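Local coordinates for Xaa-Pro dipeptidase (PDB 1WY2), which probably splits dipeptides that carry proline at the C-terminal position, as a homodimeric metallopeptidase that uses two metal ions in each subunit, at residues G175-G188 with D207-N221. Numbering follows the deposited sequence.
With ZN (zinc ion), chain D.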
ATOM      1  N   GLY A 175      10.525   5.766  16.481  1.00 22.68           N
ATOM      2  CA  GLY A 175      11.208   4.720  15.737  1.00 21.81           C
ATOM      3  C   GLY A 175      10.460   4.007  14.628  1.00 20.32           C
ATOM      4  O   GLY A 175      11.075   3.304  13.825  1.00 21.58           O
ATOM      5  N   ALA A 176       9.143   4.168  14.568  1.00 19.35           N
ATOM      6  CA  ALA A 176       8.370   3.500  13.530  1.00 19.62           C
ATOM      7  C   ALA A 176       8.667   4.071  12.144  1.00 20.27           C
ATOM      8  O   ALA A 176       8.886   5.272  11.990  1.00 20.43           O
ATOM      9  CB  ALA A 176       6.880   3.615  13.835  1.00 18.84           C
ATOM     10  N   GLU A 177       8.691   3.201  11.138  1.00 19.33           N
ATOM     11  CA  GLU A 177       8.928   3.630   9.764  1.00 21.78           C
ATOM     12  C   GLU A 177       7.737   4.485   9.349  1.00 22.67           C
ATOM     13  O   GLU A 177       7.884   5.519   8.690  1.00 22.93           O
ATOM     14  CB  GLU A 177       9.011   2.421   8.831  1.00 24.59           C
ATOM     15  CG  GLU A 177      10.126   1.446   9.136  1.00 30.88           C
ATOM     16  CD  GLU A 177      10.014   0.180   8.303  1.00 33.89           C
ATOM     17  OE1 GLU A 177       9.726   0.293   7.091  1.00 37.34           O
ATOM     18  OE2 GLU A 177      10.219  -0.921   8.855  1.00 31.90           O
ATOM     19  N   LYS A 178       6.554   4.026   9.743  1.00 21.25           N
ATOM     20  CA  LYS A 178       5.297   4.691   9.433  1.00 21.67           C
ATOM     21  C   LYS A 178       4.176   3.869  10.063  1.00 20.39           C
ATOM     22  O   LYS A 178       4.436   2.834  10.677  1.00 18.99           O
ATOM     23  CB  LYS A 178       5.105   4.761   7.916  1.00 23.98           C
ATOM     24  CG  LYS A 178       5.175   3.413   7.219  1.00 26.74           C
ATOM     25  CD  LYS A 178       5.077   3.571   5.709  1.00 28.88           C
ATOM     26  CE  LYS A 178       5.206   2.234   5.003  1.00 31.54           C
ATOM     27  NZ  LYS A 178       5.134   2.388   3.521  1.00 33.48           N
ATOM     28  N   PRO A 179       2.918   4.327   9.942  1.00 21.79           N
ATOM     29  CA  PRO A 179       1.816   3.557  10.531  1.00 20.26           C
ATOM     30  C   PRO A 179       1.679   2.227   9.792  1.00 19.06           C
ATOM     31  O   PRO A 179       1.956   2.152   8.596  1.00 19.48           O
ATOM     32  CB  PRO A 179       0.601   4.463  10.313  1.00 21.22           C
ATOM     33  CG  PRO A 179       1.197   5.842  10.256  1.00 22.47           C
ATOM     34  CD  PRO A 179       2.435   5.620   9.425  1.00 22.70           C
ATOM     35  N   ALA A 180       1.249   1.184  10.495  1.00 18.25           N
ATOM     36  CA  ALA A 180       1.089  -0.131   9.875  1.00 18.86           C
ATOM     37  C   ALA A 180      -0.077  -0.132   8.889  1.00 19.99           C
ATOM     38  O   ALA A 180      -0.141  -0.964   7.980  1.00 19.54           O
ATOM     39  CB  ALA A 180       0.869  -1.193  10.951  1.00 18.08           C
ATOM     40  N   PHE A 181      -0.995   0.807   9.086  1.00 19.07           N
ATOM     41  CA  PHE A 181      -2.169   0.950   8.235  1.00 19.94           C
ATOM     42  C   PHE A 181      -2.824   2.287   8.569  1.00 19.96           C
ATOM     43  O   PHE A 181      -2.471   2.912   9.564  1.00 18.73           O
ATOM     44  CB  PHE A 181      -3.138  -0.212   8.483  1.00 19.87           C
ATOM     45  CG  PHE A 181      -3.507  -0.402   9.929  1.00 19.70           C
ATOM     46  CD1 PHE A 181      -4.548   0.322  10.497  1.00 21.93           C
ATOM     47  CD2 PHE A 181      -2.808  -1.307  10.724  1.00 20.24           C
ATOM     48  CE1 PHE A 181      -4.891   0.149  11.834  1.00 20.51           C
ATOM     49  CE2 PHE A 181      -3.142  -1.490  12.069  1.00 20.57           C
ATOM     50  CZ  PHE A 181      -4.186  -0.763  12.624  1.00 19.55           C
ATOM     51  N   ASP A 182      -3.761   2.728   7.734  1.00 21.40           N
ATOM     52  CA  ASP A 182      -4.445   4.002   7.957  1.00 23.09           C
ATOM     53  C   ASP A 182      -5.140   4.020   9.319  1.00 21.53           C
ATOM     54  O   ASP A 182      -6.063   3.246   9.569  1.00 20.86           O
ATOM     55  CB  ASP A 182      -5.461   4.254   6.838  1.00 26.79           C
ATOM     56  CG  ASP A 182      -4.799   4.633   5.522  1.00 31.99           C
ATOM     57  OD1 ASP A 182      -3.850   3.939   5.104  1.00 34.01           O
ATOM     58  OD2 ASP A 182      -5.235   5.627   4.902  1.00 37.30           O
ATOM     59  N   THR A 183      -4.696   4.923  10.187  1.00 20.16           N
ATOM     60  CA  THR A 183      -5.236   5.031  11.537  1.00 18.06           C
ATOM     61  C   THR A 183      -6.732   5.273  11.598  1.00 18.42           C
ATOM     62  O   THR A 183      -7.267   6.160  10.928  1.00 16.76           O
ATOM     63  CB  THR A 183      -4.528   6.147  12.326  1.00 19.02           C
ATOM     64  OG1 THR A 183      -3.139   5.820  12.457  1.00 19.32           O
ATOM     65  CG2 THR A 183      -5.138   6.298  13.717  1.00 18.84           C
ATOM     66  N   ILE A 184      -7.395   4.472  12.425  1.00 15.27           N
ATOM     67  CA  ILE A 184      -8.829   4.576  12.613  1.00 16.33           C
ATOM     68  C   ILE A 184      -9.143   5.301  13.914  1.00 15.92           C
ATOM     69  O   ILE A 184      -8.735   4.866  14.984  1.00 15.42           O
ATOM     70  CB  ILE A 184      -9.477   3.171  12.656  1.00 15.97           C
ATOM     71  CG1 ILE A 184      -9.451   2.553  11.257  1.00 18.10           C
ATOM     72  CG2 ILE A 184     -10.909   3.256  13.191  1.00 17.48           C
ATOM     73  CD1 ILE A 184      -9.747   1.072  11.236  1.00 19.16           C
ATOM     74  N   ILE A 185      -9.828   6.435  13.795  1.00 15.92           N
ATOM     75  CA  ILE A 185     -10.282   7.213  14.941  1.00 16.42           C
ATOM     76  C   ILE A 185     -11.733   7.436  14.534  1.00 18.28           C
ATOM     77  O   ILE A 185     -12.036   8.366  13.784  1.00 18.03           O
ATOM     78  CB  ILE A 185      -9.582   8.587  15.070  1.00 17.68           C
ATOM     79  CG1 ILE A 185      -8.065   8.415  15.216  1.00 18.57           C
ATOM     80  CG2 ILE A 185     -10.141   9.329  16.285  1.00 18.81           C
ATOM     81  CD1 ILE A 185      -7.633   7.682  16.472  1.00 21.98           C
ATOM     82  N   ALA A 186     -12.614   6.557  15.003  1.00 19.05           N
ATOM     83  CA  ALA A 186     -14.033   6.608  14.652  1.00 18.74           C
ATOM     84  C   ALA A 186     -14.902   6.975  15.847  1.00 17.93           C
ATOM     85  O   ALA A 186     -15.063   6.181  16.778  1.00 17.93           O
ATOM     86  CB  ALA A 186     -14.460   5.256  14.083  1.00 19.10           C
ATOM     87  N   SER A 187     -15.479   8.173  15.802  1.00 17.62           N
ATOM     88  CA  SER A 187     -16.299   8.670  16.903  1.00 19.13           C
ATOM     89  C   SER A 187     -17.791   8.749  16.598  1.00 19.49           C
ATOM     90  O   SER A 187     -18.195   8.944  15.453  1.00 18.84           O
ATOM     91  CB  SER A 187     -15.803  10.055  17.326  1.00 19.46           C
ATOM     92  OG  SER A 187     -15.978  11.001  16.279  1.00 20.68           O
ATOM     93  N   GLY A 188     -18.601   8.605  17.643  1.00 20.56           N
ATOM     94  CA  GLY A 188     -20.042   8.671  17.479  1.00 20.61           C
ATOM     95  C   GLY A 188     -20.556   7.632  16.505  1.00 20.26           C
ATOM     96  O   GLY A 188     -20.165   6.465  16.568  1.00 21.38           O
ATOM     97  N   ASP A 207     -19.550  10.664  22.940  1.00 23.46           N
ATOM     98  CA  ASP A 207     -19.163   9.834  21.801  1.00 23.31           C
ATOM     99  C   ASP A 207     -18.364   8.593  22.172  1.00 21.47           C
ATOM    100  O   ASP A 207     -17.476   8.651  23.019  1.00 21.83           O
ATOM    101  CB  ASP A 207     -18.277  10.632  20.834  1.00 24.78           C
ATOM    102  CG  ASP A 207     -19.057  11.371  19.773  1.00 26.68           C
ATOM    103  OD1 ASP A 207     -20.306  11.371  19.817  1.00 26.95           O
ATOM    104  OD2 ASP A 207     -18.398  11.960  18.884  1.00 27.15           O
ATOM    105  N   LEU A 208     -18.689   7.472  21.536  1.00 20.35           N
ATOM    106  CA  LEU A 208     -17.900   6.259  21.707  1.00 18.97           C
ATOM    107  C   LEU A 208     -16.814   6.551  20.675  1.00 18.36           C
ATOM    108  O   LEU A 208     -17.112   7.101  19.613  1.00 18.61           O
ATOM    109  CB  LEU A 208     -18.672   5.015  21.259  1.00 18.61           C
ATOM    110  CG  LEU A 208     -19.428   4.201  22.310  1.00 19.35           C
ATOM    111  CD1 LEU A 208     -20.370   3.232  21.621  1.00 18.49           C
ATOM    112  CD2 LEU A 208     -18.434   3.454  23.194  1.00 18.10           C
ATOM    113  N   VAL A 209     -15.564   6.216  20.975  1.00 16.97           N
ATOM    114  CA  VAL A 209     -14.489   6.457  20.018  1.00 16.76           C
ATOM    115  C   VAL A 209     -13.630   5.208  19.908  1.00 17.59           C
ATOM    116  O   VAL A 209     -13.035   4.762  20.893  1.00 18.11           O
ATOM    117  CB  VAL A 209     -13.585   7.639  20.441  1.00 18.05           C
ATOM    118  CG1 VAL A 209     -12.596   7.962  19.315  1.00 17.78           C
ATOM    119  CG2 VAL A 209     -14.436   8.862  20.771  1.00 18.39           C
ATOM    120  N   VAL A 210     -13.591   4.634  18.711  1.00 16.71           N
ATOM    121  CA  VAL A 210     -12.791   3.444  18.461  1.00 16.36           C
ATOM    122  C   VAL A 210     -11.446   3.917  17.917  1.00 16.51           C
ATOM    123  O   VAL A 210     -11.396   4.710  16.975  1.00 18.07           O
ATOM    124  CB  VAL A 210     -13.475   2.513  17.427  1.00 16.63           C
ATOM    125  CG1 VAL A 210     -12.586   1.304  17.131  1.00 17.11           C
ATOM    126  CG2 VAL A 210     -14.825   2.050  17.960  1.00 18.16           C
ATOM    127  N   ILE A 211     -10.369   3.437  18.532  1.00 15.32           N
ATOM    128  CA  ILE A 211      -9.005   3.796  18.145  1.00 16.20           C
ATOM    129  C   ILE A 211      -8.283   2.521  17.716  1.00 15.62           C
ATOM    130  O   ILE A 211      -7.936   1.689  18.553  1.00 15.81           O
ATOM    131  CB  ILE A 211      -8.252   4.420  19.342  1.00 16.80           C
ATOM    132  CG1 ILE A 211      -9.059   5.596  19.905  1.00 18.08           C
ATOM    133  CG2 ILE A 211      -6.863   4.885  18.909  1.00 18.16           C
ATOM    134  CD1 ILE A 211      -8.640   6.013  21.306  1.00 19.39           C
ATOM    135  N   ASP A 212      -8.068   2.369  16.413  1.00 16.16           N
ATOM    136  CA  ASP A 212      -7.400   1.189  15.863  1.00 15.23           C
ATOM    137  C   ASP A 212      -6.182   1.694  15.090  1.00 15.52           C
ATOM    138  O   ASP A 212      -6.315   2.422  14.105  1.00 15.67           O
ATOM    139  CB  ASP A 212      -8.361   0.442  14.925  1.00 15.48           C
ATOM    140  CG  ASP A 212      -7.883  -0.956  14.561  1.00 15.58           C
ATOM    141  OD1 ASP A 212      -6.671  -1.244  14.664  1.00 15.23           O
ATOM    142  OD2 ASP A 212      -8.735  -1.771  14.146  1.00 17.88           O
ATOM    143  N   LEU A 213      -4.995   1.312  15.541  1.00 13.93           N
ATOM    144  CA  LEU A 213      -3.771   1.765  14.900  1.00 14.63           C
ATOM    145  C   LEU A 213      -2.667   0.735  15.051  1.00 14.12           C
ATOM    146  O   LEU A 213      -2.822  -0.272  15.747  1.00 14.19           O
ATOM    147  CB  LEU A 213      -3.337   3.109  15.516  1.00 14.12           C
ATOM    148  CG  LEU A 213      -3.087   3.154  17.030  1.00 16.53           C
ATOM    149  CD1 LEU A 213      -1.695   2.626  17.343  1.00 17.11           C
ATOM    150  CD2 LEU A 213      -3.222   4.589  17.539  1.00 17.49           C
ATOM    151  N   GLY A 214      -1.546   0.986  14.390  1.00 14.84           N
ATOM    152  CA  GLY A 214      -0.435   0.061  14.482  1.00 15.19           C
ATOM    153  C   GLY A 214       0.820   0.697  13.930  1.00 15.62           C
ATOM    154  O   GLY A 214       0.754   1.668  13.180  1.00 16.08           O
ATOM    155  N   ALA A 215       1.969   0.155  14.301  1.00 16.22           N
ATOM    156  CA  ALA A 215       3.226   0.694  13.819  1.00 16.61           C
ATOM    157  C   ALA A 215       4.004  -0.336  13.020  1.00 16.92           C
ATOM    158  O   ALA A 215       3.999  -1.523  13.350  1.00 17.97           O
ATOM    159  CB  ALA A 215       4.071   1.172  14.999  1.00 17.84           C
ATOM    160  N   LEU A 216       4.650   0.126  11.955  1.00 17.04           N
ATOM    161  CA  LEU A 216       5.507  -0.725  11.140  1.00 17.06           C
ATOM    162  C   LEU A 216       6.863  -0.344  11.720  1.00 18.90           C
ATOM    163  O   LEU A 216       7.266   0.816  11.643  1.00 19.97           O
ATOM    164  CB  LEU A 216       5.433  -0.331   9.663  1.00 18.22           C
ATOM    165  CG  LEU A 216       6.460  -1.012   8.748  1.00 18.67           C
ATOM    166  CD1 LEU A 216       6.300  -2.525   8.818  1.00 21.10           C
ATOM    167  CD2 LEU A 216       6.283  -0.522   7.319  1.00 19.45           C
ATOM    168  N   TYR A 217       7.545  -1.310  12.321  1.00 17.70           N
ATOM    169  CA  TYR A 217       8.829  -1.063  12.964  1.00 18.79           C
ATOM    170  C   TYR A 217       9.838  -2.111  12.532  1.00 19.10           C
ATOM    171  O   TYR A 217       9.636  -3.307  12.747  1.00 18.68           O
ATOM    172  CB  TYR A 217       8.647  -1.118  14.482  1.00 21.06           C
ATOM    173  CG  TYR A 217       9.919  -0.966  15.289  1.00 21.80           C
ATOM    174  CD1 TYR A 217      10.519   0.279  15.457  1.00 26.06           C
ATOM    175  CD2 TYR A 217      10.504  -2.069  15.910  1.00 24.30           C
ATOM    176  CE1 TYR A 217      11.669   0.426  16.235  1.00 26.79           C
ATOM    177  CE2 TYR A 217      11.653  -1.935  16.687  1.00 27.12           C
ATOM    178  CZ  TYR A 217      12.228  -0.686  16.846  1.00 28.85           C
ATOM    179  OH  TYR A 217      13.357  -0.552  17.625  1.00 33.76           O
ATOM    180  N   GLN A 218      10.926  -1.652  11.925  1.00 19.12           N
ATOM    181  CA  GLN A 218      11.970  -2.548  11.465  1.00 20.89           C
ATOM    182  C   GLN A 218      11.393  -3.752  10.720  1.00 20.33           C
ATOM    183  O   GLN A 218      11.740  -4.905  10.989  1.00 19.80           O
ATOM    184  CB  GLN A 218      12.844  -2.965  12.655  1.00 23.54           C
ATOM    185  CG  GLN A 218      13.770  -1.830  13.107  1.00 27.10           C
ATOM    186  CD  GLN A 218      14.481  -2.090  14.426  1.00 29.90           C
ATOM    187  OE1 GLN A 218      14.921  -3.202  14.706  1.00 31.04           O
ATOM    188  NE2 GLN A 218      14.615  -1.044  15.236  1.00 31.78           N
ATOM    189  N   HIS A 219      10.493  -3.444   9.784  1.00 20.39           N
ATOM    190  CA  HIS A 219       9.844  -4.419   8.910  1.00 20.89           C
ATOM    191  C   HIS A 219       8.674  -5.225   9.469  1.00 19.50           C
ATOM    192  O   HIS A 219       7.954  -5.874   8.705  1.00 19.16           O
ATOM    193  CB  HIS A 219      10.899  -5.373   8.342  1.00 22.86           C
ATOM    194  CG  HIS A 219      11.915  -4.693   7.480  1.00 26.52           C
ATOM    195  ND1 HIS A 219      11.623  -4.219   6.219  1.00 28.14           N
ATOM    196  CD2 HIS A 219      13.211  -4.375   7.711  1.00 27.27           C
ATOM    197  CE1 HIS A 219      12.696  -3.638   5.711  1.00 29.26           C
ATOM    198  NE2 HIS A 219      13.673  -3.720   6.596  1.00 27.68           N
ATOM    199  N   TYR A 220       8.467  -5.180  10.782  1.00 18.34           N
ATOM    200  CA  TYR A 220       7.362  -5.922  11.377  1.00 17.14           C
ATOM    201  C   TYR A 220       6.236  -5.016  11.847  1.00 17.40           C
ATOM    202  O   TYR A 220       6.439  -3.831  12.092  1.00 18.04           O
ATOM    203  CB  TYR A 220       7.864  -6.822  12.508  1.00 18.78           C
ATOM    204  CG  TYR A 220       8.630  -8.004  11.960  1.00 17.97           C
ATOM    205  CD1 TYR A 220       9.936  -7.855  11.497  1.00 20.62           C
ATOM    206  CD2 TYR A 220       8.017  -9.250  11.815  1.00 20.03           C
ATOM    207  CE1 TYR A 220      10.614  -8.912  10.898  1.00 20.70           C
ATOM    208  CE2 TYR A 220       8.689 -10.321  11.212  1.00 20.17           C
ATOM    209  CZ  TYR A 220       9.989 -10.138  10.756  1.00 21.47           C
ATOM    210  OH  TYR A 220      10.663 -11.168  10.142  1.00 22.86           O
ATOM    211  N   ASN A 221       5.044  -5.589  11.967  1.00 17.14           N
ATOM    212  CA  ASN A 221       3.861  -4.825  12.344  1.00 17.35           C
ATOM    213  C   ASN A 221       3.285  -5.076  13.729  1.00 17.10           C
ATOM    214  O   ASN A 221       3.615  -6.055  14.395  1.00 18.22           O
ATOM    215  CB  ASN A 221       2.765  -5.085  11.305  1.00 16.12           C
ATOM    216  CG  ASN A 221       3.139  -4.576   9.924  1.00 18.70           C
ATOM    217  OD1 ASN A 221       2.919  -3.412   9.603  1.00 18.39           O
ATOM    218  ND2 ASN A 221       3.722  -5.448   9.104  1.00 17.28           N
TER
HETATM  219 ZN    ZN D 405      -6.510  -3.223  14.357  1.00 17.25          ZN
HETATM  220  O   HOH W   1      11.474   1.156  11.988  1.00 27.95           O
HETATM  221  O   HOH W   2       9.284  -2.510   5.666  1.00 43.20           O
HETATM  222  O   HOH W   3       2.232  -2.468   7.276  1.00 24.65           O
HETATM  223  O   HOH W   4      -2.163   3.207  12.389  1.00 19.29           O
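Glu177 OE2 takes the backbone N-H of His219 at 2.7 Å, nearly end-on to the carboxylate oxygen, and so ties the 175-188 segment to the type I' turn from Tyr217 to Tyr220. On its way there the Glu177 chain passes over Leu216, whose CD2 lies 3.5 Å from Glu177 OE1. Cut back to an alanine, this side chain would no longer reach the turn, and the His219 N-H is likely to lose its acceptor while one side of Leu216 is uncovered. Farther along, Ala180 N meets Gly214 O from above the carbonyl plane, a nearly straight bond of 2.8 Å. The two segments then part around Phe181 and pair again, two residues out of step, as an antiparallel ladder from Ile184 to Ser187, part of the pita-bread fold of M24 metallopeptidases, whose strands carry the metal ligands. With CG swung anti to the backbone N (chi1 -167°), the Asp212 carboxylate runs beside Ile184, CB to CB 3.7 Å, and reaches the zinc through OD1 at 2.0 Å; Asp223 and Glu330 bind the same ion, while Arg328 pairs with OD2. Phe181 CZ comes within 3.3 Å of Asp212 OD1, ring and carboxylate planes almost perpendicular. On the sheet face opposite Asp212, Ile185 CD1 lies alongside Ile211 CG2 at 3.8 Å.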